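Local coordinates for PUA domain-containing protein (Thermoplasma acidophilum DSM 1728, PDB 1Q7H), which is of unknown function but, as a PUA domain-containing protein, probably binds RNA and may take part in translation initiation, at residues A[14-24]-A[50-58]; A[116-124]-A[136-144]. All blocks are in the same frame, centred on the assembly; numbering follows the deposited sequence.

Interaction 1 of 2, residues A[14-24]-A[50-58]. Unlike the reference sequence in segment 14-24: Gln18 (reference Ala), Ser20 (reference Ala).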
ATOM      1  N   ARG A  14      -4.730  17.646   2.222  1.00 22.83           N
ATOM      2  CA  ARG A  14      -3.395  17.183   2.573  1.00 21.54           C
ATOM      3  C   ARG A  14      -3.250  15.692   2.280  1.00 22.31           C
ATOM      4  O   ARG A  14      -2.220  15.239   1.779  1.00 22.92           O
ATOM      5  CB  ARG A  14      -3.106  17.433   4.055  1.00 21.61           C
ATOM      6  CG  ARG A  14      -1.732  16.939   4.488  1.00 27.61           C
ATOM      7  CD  ARG A  14      -1.452  17.248   5.941  1.00 31.68           C
ATOM      8  NE  ARG A  14      -2.242  16.426   6.851  1.00 30.03           N
ATOM      9  CZ  ARG A  14      -1.851  15.247   7.319  1.00 33.23           C
ATOM     10  NH1 ARG A  14      -0.672  14.748   6.962  1.00 33.48           N
ATOM     11  NH2 ARG A  14      -2.636  14.575   8.151  1.00 32.59           N
ATOM     12  N   ILE A  15      -4.284  14.928   2.605  1.00 21.02           N
ATOM     13  CA  ILE A  15      -4.255  13.497   2.373  1.00 20.83           C
ATOM     14  C   ILE A  15      -4.327  13.199   0.877  1.00 23.30           C
ATOM     15  O   ILE A  15      -3.659  12.286   0.400  1.00 21.51           O
ATOM     16  CB  ILE A  15      -5.417  12.797   3.104  1.00 21.69           C
ATOM     17  CG1 ILE A  15      -5.390  13.173   4.588  1.00 21.11           C
ATOM     18  CG2 ILE A  15      -5.300  11.301   2.956  1.00 15.33           C
ATOM     19  CD1 ILE A  15      -4.098  12.823   5.283  1.00 23.43           C
ATOM     20  N   TRP A  16      -5.116  13.973   0.133  1.00 20.82           N
ATOM     21  CA  TRP A  16      -5.218  13.753  -1.309  1.00 22.88           C
ATOM     22  C   TRP A  16      -3.853  13.947  -1.952  1.00 23.94           C
ATOM     23  O   TRP A  16      -3.434  13.162  -2.812  1.00 21.45           O
ATOM     24  CB  TRP A  16      -6.188  14.736  -1.973  1.00 17.91           C
ATOM     25  CG  TRP A  16      -7.574  14.758  -1.405  1.00 19.44           C
ATOM     26  CD1 TRP A  16      -8.197  13.766  -0.702  1.00 15.10           C
ATOM     27  CD2 TRP A  16      -8.521  15.827  -1.519  1.00 18.80           C
ATOM     28  NE1 TRP A  16      -9.475  14.154  -0.366  1.00 19.43           N
ATOM     29  CE2 TRP A  16      -9.698  15.415  -0.855  1.00 15.51           C
ATOM     30  CE3 TRP A  16      -8.486  17.096  -2.112  1.00 23.18           C
ATOM     31  CZ2 TRP A  16     -10.829  16.225  -0.770  1.00 19.23           C
ATOM     32  CZ3 TRP A  16      -9.611  17.904  -2.027  1.00 20.57           C
ATOM     33  CH2 TRP A  16     -10.767  17.465  -1.361  1.00 18.97           C
ATOM     34  N   GLU A  17      -3.170  15.008  -1.535  1.00 20.70           N
ATOM     35  CA  GLU A  17      -1.859  15.329  -2.069  1.00 20.79           C
ATOM     36  C   GLU A  17      -0.832  14.267  -1.713  1.00 14.25           C
ATOM     37  O   GLU A  17       0.024  13.943  -2.520  1.00 21.26           O
ATOM     38  CB  GLU A  17      -1.401  16.697  -1.563  1.00 24.37           C
ATOM     39  CG  GLU A  17      -2.352  17.829  -1.895  1.00 39.86           C
ATOM     40  CD  GLU A  17      -1.893  19.163  -1.318  1.00 51.52           C
ATOM     41  OE1 GLU A  17      -1.371  19.174  -0.179  1.00 52.64           O
ATOM     42  OE2 GLU A  17      -2.065  20.201  -1.997  1.00 50.66           O
ATOM     43  N   GLN A  18      -0.906  13.726  -0.504  1.00 19.95           N
ATOM     44  CA  GLN A  18       0.031  12.677  -0.110  1.00 18.97           C
ATOM     45  C   GLN A  18      -0.147  11.441  -0.997  1.00 21.39           C
ATOM     46  O   GLN A  18       0.827  10.843  -1.444  1.00 23.71           O
ATOM     47  CB  GLN A  18      -0.187  12.284   1.348  1.00 25.63           C
ATOM     48  CG  GLN A  18       0.393  13.285   2.325  1.00 37.56           C
ATOM     49  CD  GLN A  18       1.909  13.257   2.350  1.00 40.69           C
ATOM     50  OE1 GLN A  18       2.544  14.192   2.828  1.00 51.31           O
ATOM     51  NE2 GLN A  18       2.495  12.174   1.849  1.00 36.31           N
HETATM   52  N   MSE A  19      -1.397  11.060  -1.238  1.00 18.37           N
HETATM   53  CA  MSE A  19      -1.690   9.902  -2.066  1.00 17.92           C
HETATM   54  C   MSE A  19      -1.384  10.157  -3.543  1.00 19.95           C
HETATM   55  O   MSE A  19      -1.017   9.233  -4.273  1.00 22.83           O
HETATM   56  CB  MSE A  19      -3.151   9.499  -1.886  1.00 15.41           C
HETATM   57  CG  MSE A  19      -3.462   8.947  -0.504  1.00 16.19           C
HETATM   58 SE   MSE A  19      -2.396   7.370  -0.046  1.00 27.40          SE
HETATM   59  CE  MSE A  19      -0.964   8.234   0.943  1.00 22.09           C
ATOM     60  N   SER A  20      -1.531  11.405  -3.983  1.00 18.64           N
ATOM     61  CA  SER A  20      -1.252  11.767  -5.374  1.00 21.88           C
ATOM     62  C   SER A  20       0.233  11.556  -5.690  1.00 23.03           C
ATOM     63  O   SER A  20       0.628  11.450  -6.847  1.00 25.62           O
ATOM     64  CB  SER A  20      -1.641  13.228  -5.643  1.00 25.57           C
ATOM     65  OG  SER A  20      -1.525  13.550  -7.029  1.00 35.28           O
ATOM     66  N   ARG A  21       1.059  11.492  -4.656  1.00 26.00           N
ATOM     67  CA  ARG A  21       2.485  11.265  -4.852  1.00 27.33           C
ATOM     68  C   ARG A  21       2.717   9.921  -5.523  1.00 28.73           C
ATOM     69  O   ARG A  21       3.720   9.722  -6.205  1.00 29.80           O
ATOM     70  CB  ARG A  21       3.216  11.261  -3.511  1.00 31.75           C
ATOM     71  CG  ARG A  21       3.409  12.630  -2.871  1.00 43.41           C
ATOM     72  CD  ARG A  21       4.172  12.463  -1.572  1.00 52.88           C
ATOM     73  NE  ARG A  21       5.274  11.517  -1.743  1.00 61.45           N
ATOM     74  CZ  ARG A  21       5.869  10.867  -0.750  1.00 64.30           C
ATOM     75  NH1 ARG A  21       5.474  11.058   0.503  1.00 66.16           N
ATOM     76  NH2 ARG A  21       6.854  10.016  -1.009  1.00 65.67           N
ATOM     77  N   TYR A  22       1.791   8.994  -5.315  1.00 21.72           N
ATOM     78  CA  TYR A  22       1.915   7.660  -5.886  1.00 20.85           C
ATOM     79  C   TYR A  22       0.933   7.461  -7.021  1.00 15.84           C
ATOM     80  O   TYR A  22       0.714   6.337  -7.472  1.00 21.29           O
ATOM     81  CB  TYR A  22       1.670   6.613  -4.797  1.00 15.36           C
ATOM     82  CG  TYR A  22       2.673   6.700  -3.684  1.00 20.69           C
ATOM     83  CD1 TYR A  22       4.004   6.356  -3.899  1.00 20.46           C
ATOM     84  CD2 TYR A  22       2.301   7.147  -2.414  1.00 24.33           C
ATOM     85  CE1 TYR A  22       4.949   6.455  -2.882  1.00 28.90           C
ATOM     86  CE2 TYR A  22       3.240   7.249  -1.387  1.00 26.83           C
ATOM     87  CZ  TYR A  22       4.564   6.901  -1.630  1.00 31.92           C
ATOM     88  OH  TYR A  22       5.505   6.992  -0.624  1.00 40.78           O
ATOM     89  N   GLY A  23       0.341   8.561  -7.474  1.00 15.59           N
ATOM     90  CA  GLY A  23      -0.623   8.488  -8.554  1.00 14.09           C
ATOM     91  C   GLY A  23      -1.976   7.951  -8.113  1.00 16.83           C
ATOM     92  O   GLY A  23      -2.795   7.590  -8.953  1.00 15.78           O
ATOM     93  N   ILE A  24      -2.208   7.881  -6.801  1.00 15.45           N
ATOM     94  CA  ILE A  24      -3.488   7.402  -6.271  1.00 15.53           C
ATOM     95  C   ILE A  24      -4.355   8.658  -6.191  1.00 17.83           C
ATOM     96  O   ILE A  24      -4.116   9.549  -5.372  1.00 20.44           O
ATOM     97  CB  ILE A  24      -3.300   6.750  -4.863  1.00 12.91           C
ATOM     98  CG1 ILE A  24      -2.356   5.546  -4.983  1.00 11.74           C
ATOM     99  CG2 ILE A  24      -4.652   6.302  -4.293  1.00 15.26           C
ATOM    100  CD1 ILE A  24      -1.984   4.864  -3.686  1.00 10.59           C
ATOM    101  N   VAL A  50      -6.758   5.222   4.061  1.00 13.85           N
ATOM    102  CA  VAL A  50      -5.382   5.631   4.311  1.00 15.07           C
ATOM    103  C   VAL A  50      -5.071   5.480   5.792  1.00 18.51           C
ATOM    104  O   VAL A  50      -5.831   5.942   6.639  1.00 21.78           O
ATOM    105  CB  VAL A  50      -5.138   7.100   3.905  1.00 16.59           C
ATOM    106  CG1 VAL A  50      -3.681   7.454   4.106  1.00 17.74           C
ATOM    107  CG2 VAL A  50      -5.540   7.326   2.456  1.00 12.92           C
ATOM    108  N   PHE A  51      -3.959   4.824   6.104  1.00 14.81           N
ATOM    109  CA  PHE A  51      -3.558   4.636   7.489  1.00 19.15           C
ATOM    110  C   PHE A  51      -2.383   5.549   7.812  1.00 19.67           C
ATOM    111  O   PHE A  51      -1.488   5.751   6.987  1.00 21.54           O
ATOM    112  CB  PHE A  51      -3.121   3.186   7.746  1.00 18.16           C
ATOM    113  CG  PHE A  51      -4.204   2.173   7.533  1.00 17.17           C
ATOM    114  CD1 PHE A  51      -5.298   2.116   8.388  1.00 19.09           C
ATOM    115  CD2 PHE A  51      -4.125   1.267   6.480  1.00 18.51           C
ATOM    116  CE1 PHE A  51      -6.310   1.163   8.199  1.00 21.85           C
ATOM    117  CE2 PHE A  51      -5.129   0.313   6.284  1.00 23.22           C
ATOM    118  CZ  PHE A  51      -6.224   0.263   7.147  1.00 21.07           C
ATOM    119  N   GLN A  52      -2.403   6.104   9.013  1.00 22.06           N
ATOM    120  CA  GLN A  52      -1.323   6.949   9.488  1.00 28.94           C
ATOM    121  C   GLN A  52      -0.657   6.087  10.555  1.00 31.57           C
ATOM    122  O   GLN A  52      -1.113   6.031  11.690  1.00 35.91           O
ATOM    123  CB  GLN A  52      -1.882   8.226  10.109  1.00 28.35           C
ATOM    124  CG  GLN A  52      -0.845   9.156  10.734  1.00 36.16           C
ATOM    125  CD  GLN A  52       0.144   9.728   9.728  1.00 38.54           C
ATOM    126  OE1 GLN A  52       1.153   9.103   9.405  1.00 44.75           O
ATOM    127  NE2 GLN A  52      -0.147  10.926   9.226  1.00 41.12           N
ATOM    128  N   ALA A  53       0.390   5.374  10.169  1.00 37.04           N
ATOM    129  CA  ALA A  53       1.116   4.509  11.093  1.00 41.21           C
ATOM    130  C   ALA A  53       2.587   4.706  10.775  1.00 43.92           C
ATOM    131  O   ALA A  53       3.231   3.838  10.182  1.00 47.88           O
ATOM    132  CB  ALA A  53       0.712   3.058  10.874  1.00 39.48           C
ATOM    133  N   GLY A  54       3.114   5.857  11.179  1.00 45.12           N
ATOM    134  CA  GLY A  54       4.495   6.182  10.882  1.00 45.16           C
ATOM    135  C   GLY A  54       4.379   7.035   9.639  1.00 46.74           C
ATOM    136  O   GLY A  54       4.402   8.266   9.707  1.00 50.80           O
ATOM    137  N   ASP A  55       4.235   6.375   8.495  1.00 44.26           N
ATOM    138  CA  ASP A  55       4.057   7.079   7.234  1.00 41.67           C
ATOM    139  C   ASP A  55       2.586   6.915   6.876  1.00 34.73           C
ATOM    140  O   ASP A  55       1.875   6.135   7.513  1.00 30.56           O
ATOM    141  CB  ASP A  55       4.901   6.447   6.121  1.00 52.67           C
ATOM    142  CG  ASP A  55       6.389   6.518   6.394  1.00 60.62           C
ATOM    143  OD1 ASP A  55       6.897   7.633   6.645  1.00 66.61           O
ATOM    144  OD2 ASP A  55       7.050   5.457   6.346  1.00 63.26           O
ATOM    145  N   LEU A  56       2.124   7.658   5.878  1.00 24.31           N
ATOM    146  CA  LEU A  56       0.751   7.520   5.433  1.00 24.44           C
ATOM    147  C   LEU A  56       0.770   6.350   4.457  1.00 24.44           C
ATOM    148  O   LEU A  56       1.471   6.376   3.449  1.00 24.19           O
ATOM    149  CB  LEU A  56       0.263   8.784   4.739  1.00 21.74           C
ATOM    150  CG  LEU A  56      -0.120   9.932   5.664  1.00 27.94           C
ATOM    151  CD1 LEU A  56      -0.408  11.158   4.836  1.00 28.91           C
ATOM    152  CD2 LEU A  56      -1.339   9.542   6.489  1.00 24.76           C
ATOM    153  N   ILE A  57      -0.011   5.330   4.779  1.00 19.15           N
ATOM    154  CA  ILE A  57      -0.093   4.107   3.996  1.00 19.03           C
ATOM    155  C   ILE A  57      -1.475   3.913   3.384  1.00 18.42           C
ATOM    156  O   ILE A  57      -2.481   3.977   4.089  1.00 18.03           O
ATOM    157  CB  ILE A  57       0.197   2.895   4.923  1.00 24.04           C
ATOM    158  CG1 ILE A  57       1.609   3.014   5.509  1.00 22.01           C
ATOM    159  CG2 ILE A  57       0.016   1.593   4.181  1.00 21.24           C
ATOM    160  CD1 ILE A  57       1.901   1.986   6.586  1.00 31.80           C
ATOM    161  N   PRO A  58      -1.552   3.693   2.058  1.00 17.42           N
ATOM    162  CA  PRO A  58      -2.877   3.483   1.448  1.00 10.11           C
ATOM    163  C   PRO A  58      -3.304   2.079   1.853  1.00 13.06           C
ATOM    164  O   PRO A  58      -2.455   1.207   2.013  1.00 18.80           O
ATOM    165  CB  PRO A  58      -2.586   3.572  -0.045  1.00 13.44           C
ATOM    166  CG  PRO A  58      -1.162   3.011  -0.134  1.00 12.79           C
ATOM    167  CD  PRO A  58      -0.494   3.712   1.032  1.00 15.39           C
TER

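Interaction 2 of 2, residues A[116-124]-A[136-144]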
ATOM      1  N   PHE A 116      -4.606  -5.544  -6.222  1.00 14.77           N
ATOM      2  CA  PHE A 116      -3.541  -5.316  -5.252  1.00 12.55           C
ATOM      3  C   PHE A 116      -3.766  -6.100  -3.974  1.00 13.97           C
ATOM      4  O   PHE A 116      -4.901  -6.270  -3.525  1.00 14.13           O
ATOM      5  CB  PHE A 116      -3.424  -3.818  -4.967  1.00 12.14           C
ATOM      6  CG  PHE A 116      -2.784  -3.055  -6.096  1.00 16.63           C
ATOM      7  CD1 PHE A 116      -1.396  -2.924  -6.166  1.00  9.98           C
ATOM      8  CD2 PHE A 116      -3.559  -2.540  -7.131  1.00 13.63           C
ATOM      9  CE1 PHE A 116      -0.792  -2.298  -7.248  1.00 15.91           C
ATOM     10  CE2 PHE A 116      -2.964  -1.912  -8.221  1.00 12.75           C
ATOM     11  CZ  PHE A 116      -1.579  -1.790  -8.281  1.00  7.59           C
ATOM     12  N   ILE A 117      -2.677  -6.577  -3.385  1.00 16.30           N
ATOM     13  CA  ILE A 117      -2.776  -7.397  -2.188  1.00 13.51           C
ATOM     14  C   ILE A 117      -1.995  -6.908  -0.975  1.00 15.98           C
ATOM     15  O   ILE A 117      -2.252  -7.354   0.131  1.00 16.17           O
ATOM     16  CB  ILE A 117      -2.344  -8.829  -2.506  1.00 15.86           C
ATOM     17  CG1 ILE A 117      -0.894  -8.828  -3.004  1.00 16.06           C
ATOM     18  CG2 ILE A 117      -3.291  -9.435  -3.551  1.00 10.97           C
ATOM     19  CD1 ILE A 117      -0.373 -10.199  -3.410  1.00 11.26           C
ATOM     20  N   ALA A 118      -1.046  -5.998  -1.167  1.00 11.43           N
ATOM     21  CA  ALA A 118      -0.288  -5.508  -0.024  1.00 13.26           C
ATOM     22  C   ALA A 118       0.501  -4.250  -0.322  1.00 12.66           C
ATOM     23  O   ALA A 118       0.639  -3.838  -1.477  1.00 14.17           O
ATOM     24  CB  ALA A 118       0.672  -6.597   0.474  1.00  7.45           C
ATOM     25  N   VAL A 119       0.991  -3.631   0.748  1.00 12.89           N
ATOM     26  CA  VAL A 119       1.838  -2.457   0.643  1.00  9.12           C
ATOM     27  C   VAL A 119       3.157  -2.906   1.250  1.00 13.43           C
ATOM     28  O   VAL A 119       3.178  -3.617   2.256  1.00 11.95           O
ATOM     29  CB  VAL A 119       1.304  -1.257   1.444  1.00 10.03           C
ATOM     30  CG1 VAL A 119       2.288  -0.067   1.320  1.00  8.16           C
ATOM     31  CG2 VAL A 119      -0.060  -0.861   0.921  1.00  9.28           C
ATOM     32  N   GLY A 120       4.260  -2.524   0.624  1.00 12.41           N
ATOM     33  CA  GLY A 120       5.546  -2.918   1.152  1.00 10.86           C
ATOM     34  C   GLY A 120       6.548  -1.784   1.131  1.00 19.27           C
ATOM     35  O   GLY A 120       6.263  -0.675   0.683  1.00 12.60           O
HETATM   36  N   MSE A 121       7.734  -2.079   1.637  1.00 15.69           N
HETATM   37  CA  MSE A 121       8.817  -1.122   1.679  1.00 18.35           C
HETATM   38  C   MSE A 121       9.952  -1.886   0.997  1.00 19.81           C
HETATM   39  O   MSE A 121      10.345  -2.963   1.451  1.00 18.94           O
HETATM   40  CB  MSE A 121       9.160  -0.807   3.133  1.00 21.60           C
HETATM   41  CG  MSE A 121       9.449   0.652   3.398  1.00 42.49           C
HETATM   42 SE   MSE A 121       7.921   1.833   3.101  1.00 44.36          SE
HETATM   43  CE  MSE A 121       8.896   3.496   2.964  1.00 42.10           C
ATOM     44  N   ALA A 122      10.446  -1.351  -0.109  1.00 15.69           N
ATOM     45  CA  ALA A 122      11.508  -2.006  -0.859  1.00 14.81           C
ATOM     46  C   ALA A 122      12.791  -2.194  -0.058  1.00 16.59           C
ATOM     47  O   ALA A 122      13.233  -1.295   0.655  1.00 15.96           O
ATOM     48  CB  ALA A 122      11.803  -1.214  -2.132  1.00 11.34           C
ATOM     49  N   GLU A 123      13.396  -3.365  -0.203  1.00 22.07           N
ATOM     50  CA  GLU A 123      14.646  -3.686   0.474  1.00 25.21           C
ATOM     51  C   GLU A 123      15.786  -3.784  -0.549  1.00 24.65           C
ATOM     52  O   GLU A 123      16.940  -3.974  -0.176  1.00 21.75           O
ATOM     53  CB  GLU A 123      14.509  -5.024   1.197  1.00 28.04           C
ATOM     54  CG  GLU A 123      13.470  -5.032   2.294  1.00 41.52           C
ATOM     55  CD  GLU A 123      13.998  -4.470   3.587  1.00 38.45           C
ATOM     56  OE1 GLU A 123      13.224  -4.379   4.559  1.00 47.73           O
ATOM     57  OE2 GLU A 123      15.192  -4.125   3.630  1.00 54.14           O
HETATM   58  N   MSE A 124      15.447  -3.658  -1.832  1.00 22.53           N
HETATM   59  CA  MSE A 124      16.415  -3.743  -2.928  1.00 21.98           C
HETATM   60  C   MSE A 124      16.008  -2.812  -4.072  1.00 24.58           C
HETATM   61  O   MSE A 124      14.832  -2.455  -4.195  1.00 24.22           O
HETATM   62  CB  MSE A 124      16.468  -5.175  -3.491  1.00 24.10           C
HETATM   63  CG  MSE A 124      16.977  -6.251  -2.539  1.00 19.83           C
HETATM   64 SE   MSE A 124      16.758  -8.061  -3.252  1.00 32.92          SE
HETATM   65  CE  MSE A 124      18.110  -8.001  -4.644  1.00 22.24           C
ATOM     66  N   LYS A 136      15.731 -10.748  -0.431  1.00 28.45           N
ATOM     67  CA  LYS A 136      14.489 -10.176   0.066  1.00 25.00           C
ATOM     68  C   LYS A 136      14.255  -8.865  -0.670  1.00 23.06           C
ATOM     69  O   LYS A 136      14.979  -7.892  -0.472  1.00 26.25           O
ATOM     70  CB  LYS A 136      14.586  -9.912   1.569  1.00 26.95           C
ATOM     71  CG  LYS A 136      13.304  -9.344   2.168  1.00 33.25           C
ATOM     72  CD  LYS A 136      13.430  -9.093   3.659  1.00 35.26           C
ATOM     73  CE  LYS A 136      13.593 -10.393   4.435  1.00 47.31           C
ATOM     74  NZ  LYS A 136      13.611 -10.162   5.912  1.00 55.57           N
ATOM     75  N   ALA A 137      13.243  -8.842  -1.525  1.00 19.58           N
ATOM     76  CA  ALA A 137      12.928  -7.644  -2.300  1.00 21.60           C
ATOM     77  C   ALA A 137      12.200  -6.574  -1.482  1.00 19.57           C
ATOM     78  O   ALA A 137      12.402  -5.376  -1.692  1.00 18.75           O
ATOM     79  CB  ALA A 137      12.092  -8.025  -3.523  1.00 15.26           C
ATOM     80  N   ALA A 138      11.364  -7.000  -0.541  1.00 19.49           N
ATOM     81  CA  ALA A 138      10.622  -6.043   0.276  1.00 16.35           C
ATOM     82  C   ALA A 138      10.045  -6.652   1.531  1.00 16.80           C
ATOM     83  O   ALA A 138       9.887  -7.868   1.631  1.00 19.49           O
ATOM     84  CB  ALA A 138       9.484  -5.450  -0.546  1.00 11.88           C
ATOM     85  N   ARG A 139       9.751  -5.800   2.504  1.00 16.63           N
ATOM     86  CA  ARG A 139       9.095  -6.264   3.712  1.00 21.99           C
ATOM     87  C   ARG A 139       7.672  -5.738   3.547  1.00 19.44           C
ATOM     88  O   ARG A 139       7.486  -4.627   3.047  1.00 19.71           O
ATOM     89  CB  ARG A 139       9.743  -5.678   4.967  1.00 22.35           C
ATOM     90  CG  ARG A 139       9.654  -4.170   5.121  1.00 31.31           C
ATOM     91  CD  ARG A 139      10.168  -3.741   6.508  1.00 30.03           C
ATOM     92  NE  ARG A 139      10.239  -2.285   6.652  1.00 26.80           N
ATOM     93  CZ  ARG A 139      11.154  -1.519   6.063  1.00 37.26           C
ATOM     94  NH1 ARG A 139      12.087  -2.067   5.291  1.00 36.37           N
ATOM     95  NH2 ARG A 139      11.121  -0.200   6.218  1.00 42.65           N
ATOM     96  N   ILE A 140       6.675  -6.532   3.922  1.00 21.92           N
ATOM     97  CA  ILE A 140       5.275  -6.100   3.799  1.00 22.14           C
ATOM     98  C   ILE A 140       4.822  -5.351   5.052  1.00 19.15           C
ATOM     99  O   ILE A 140       4.954  -5.860   6.165  1.00 17.21           O
ATOM    100  CB  ILE A 140       4.329  -7.305   3.542  1.00 20.59           C
ATOM    101  CG1 ILE A 140       4.176  -7.568   2.040  1.00 21.17           C
ATOM    102  CG2 ILE A 140       2.932  -6.992   4.059  1.00 18.96           C
ATOM    103  CD1 ILE A 140       5.339  -7.205   1.206  1.00 16.26           C
ATOM    104  N   ILE A 141       4.282  -4.149   4.867  1.00 15.47           N
ATOM    105  CA  ILE A 141       3.837  -3.341   6.000  1.00 16.18           C
ATOM    106  C   ILE A 141       2.317  -3.259   6.155  1.00 18.72           C
ATOM    107  O   ILE A 141       1.813  -2.761   7.166  1.00 20.11           O
ATOM    108  CB  ILE A 141       4.415  -1.910   5.939  1.00 15.93           C
ATOM    109  CG1 ILE A 141       3.953  -1.207   4.662  1.00 21.71           C
ATOM    110  CG2 ILE A 141       5.941  -1.961   5.996  1.00 14.32           C
ATOM    111  CD1 ILE A 141       4.427   0.231   4.571  1.00 26.35           C
ATOM    112  N   HIS A 142       1.587  -3.726   5.150  1.00 17.50           N
ATOM    113  CA  HIS A 142       0.132  -3.746   5.226  1.00 13.20           C
ATOM    114  C   HIS A 142      -0.411  -4.807   4.295  1.00 17.84           C
ATOM    115  O   HIS A 142       0.001  -4.908   3.139  1.00 17.21           O
ATOM    116  CB  HIS A 142      -0.499  -2.398   4.858  1.00 13.21           C
ATOM    117  CG  HIS A 142      -1.998  -2.450   4.800  1.00 13.86           C
ATOM    118  ND1 HIS A 142      -2.720  -2.010   3.710  1.00 18.49           N
ATOM    119  CD2 HIS A 142      -2.901  -2.981   5.656  1.00 12.16           C
ATOM    120  CE1 HIS A 142      -4.001  -2.276   3.894  1.00 11.87           C
ATOM    121  NE2 HIS A 142      -4.138  -2.868   5.069  1.00 18.43           N
ATOM    122  N   PHE A 143      -1.349  -5.595   4.805  1.00 13.72           N
ATOM    123  CA  PHE A 143      -1.952  -6.661   4.023  1.00 13.75           C
ATOM    124  C   PHE A 143      -3.357  -6.886   4.552  1.00 16.50           C
ATOM    125  O   PHE A 143      -3.690  -6.421   5.639  1.00 18.28           O
ATOM    126  CB  PHE A 143      -1.097  -7.932   4.127  1.00 15.95           C
ATOM    127  CG  PHE A 143      -0.868  -8.397   5.536  1.00 13.95           C
ATOM    128  CD1 PHE A 143      -1.671  -9.385   6.098  1.00 17.46           C
ATOM    129  CD2 PHE A 143       0.141  -7.836   6.308  1.00 16.52           C
ATOM    130  CE1 PHE A 143      -1.471  -9.805   7.411  1.00 15.21           C
ATOM    131  CE2 PHE A 143       0.345  -8.253   7.631  1.00 16.18           C
ATOM    132  CZ  PHE A 143      -0.465  -9.239   8.176  1.00 13.34           C
ATOM    133  N   PRO A 144      -4.200  -7.614   3.803  1.00 16.85           N
ATOM    134  CA  PRO A 144      -5.569  -7.844   4.268  1.00 17.13           C
ATOM    135  C   PRO A 144      -5.675  -8.524   5.636  1.00 19.50           C
ATOM    136  O   PRO A 144      -4.957  -9.477   5.927  1.00 16.79           O
ATOM    137  CB  PRO A 144      -6.176  -8.695   3.155  1.00 20.15           C
ATOM    138  CG  PRO A 144      -5.367  -8.309   1.932  1.00 18.20           C
ATOM    139  CD  PRO A 144      -3.972  -8.280   2.509  1.00 14.95           C
TER
HETATM  140  O   HOH W   1      13.792  -0.384   3.399  1.00 39.98           O
HETATM  141  O   HOH W   2      12.548  -4.119  -4.215  1.00 24.11           O

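Interaction 1 of 2, residues A[14-24]-A[50-58]
Met19, a selenomethionine in these crystals, and Pro58 meet in the tight part of this helix-on-sheet contact, with SE 3.8 Å from Pro58 CB. The first torsion of Met19, CG anti to the carbonyl carbon (chi1 -68°), sets CG against Val50 CG2; two further bends carry SE to Pro58 and CE to Leu56, 4.0 Å from its CB. One turn earlier Ile15 lends a branch to each strand: CG2 lies 4.0 Å from Val50 CG2, and CD1 reaches Leu56 CD1. The Leu56 side chain also crosses that of Gln18, a glutamine where the reference sequence has alanine, at about a right angle, its CD1 3.4 Å from Gln18 CG. At the other end a Schellman motif, with Gly23 at positive phi and Ile24 N bonded to Met19 O, turns the chain so that Ile24 CD1 drops onto the Pro58 ring, 3.9 Å from CB. The looser, solvent side begins at the exposed Arg14, which bends at chi3 (71°) along the margin; Ile15 CD1 lies against one face of its guanidinium, toward the rim, and NH1 stays 4.2 Å from Leu56 CD1. Helix 9-20 thus crosses the sheet edge, its segment axis 9.5 Å from that of strand 56-58. Tyr42 of strand 40-44 touches Ile15, Leu62 and Leu63 of helix 60-65 meet Ile24, and Met106 and Phe108 of strand 106-111 meet Pro58.

Interaction 2 of 2, residues A[116-124]-A[136-144]
Val119 and Ile141 form the apolar centre, CG1 of the valine lying 3.9 Å from CD1 of the isoleucine. Ile141 holds its CG1 between backbone N and carbonyl carbon (chi1 61°), which swings CD1 across to Val119 and on toward SE of selenomethionine Met121. On the other face Ala118 CB packs against Ile140 CG1. Gly120 pairs with Ile140 there, where a CB would be cramped against Arg139 O and Ile140 CD1. The backbone ladder is kinked at this point: Val119 O takes a bond from Ile141 N at 2.9 Å and a weak one from His142 N, while Val119 N returns to His142 O. Further along, Met121 and Arg139 run side by side, the CB of Met121 sitting 3.6 Å above the centre of the guanidinium. In its own plane that group gives NH1 to Glu123 OE1, a salt bridge of 2.7 Å; the carboxylate is tilted by 62° and is approached from above its plane. A water joins NH1 to Ala122 O as well, while Lys136 turns its amine to Asp88. An alanine in place of Glu123 would remove the carboxylate, which would probably leave Arg139 NH1 without this salt bridge and its guanidinium freer to turn off Met121. Glu123 N-H points almost straight at Ala137 O (172°), but from above the carbonyl plane. The strands, joined through helix 126-132, form an antiparallel pair interrupted by a classic beta bulge, Ile141 and His142 both facing Val119, in the PUA pseudobarrel.

Interaction 1 belongs to the N-terminal pre-PUA region and interaction 2 to the PUA domain; their centres lie about 16 Å apart, yet the two touch. Strand 56-58 faces the bulged strand pair: Pro58 O comes within 3.3 Å of Val119 CG2, and Ile57 CD1 lies 3.7 Å from Ile141 CD1. Phe51 and His142 add an edge-to-face ring pair. Pro58 therefore has the helix of interaction 1 on one side and the PUA sheet on another, and Leu63 of helix 60-65 touches both Pro58 and Val119. The bound zinc ion stands apart, about 9 Å from the side chain of Phe143 in interaction 2.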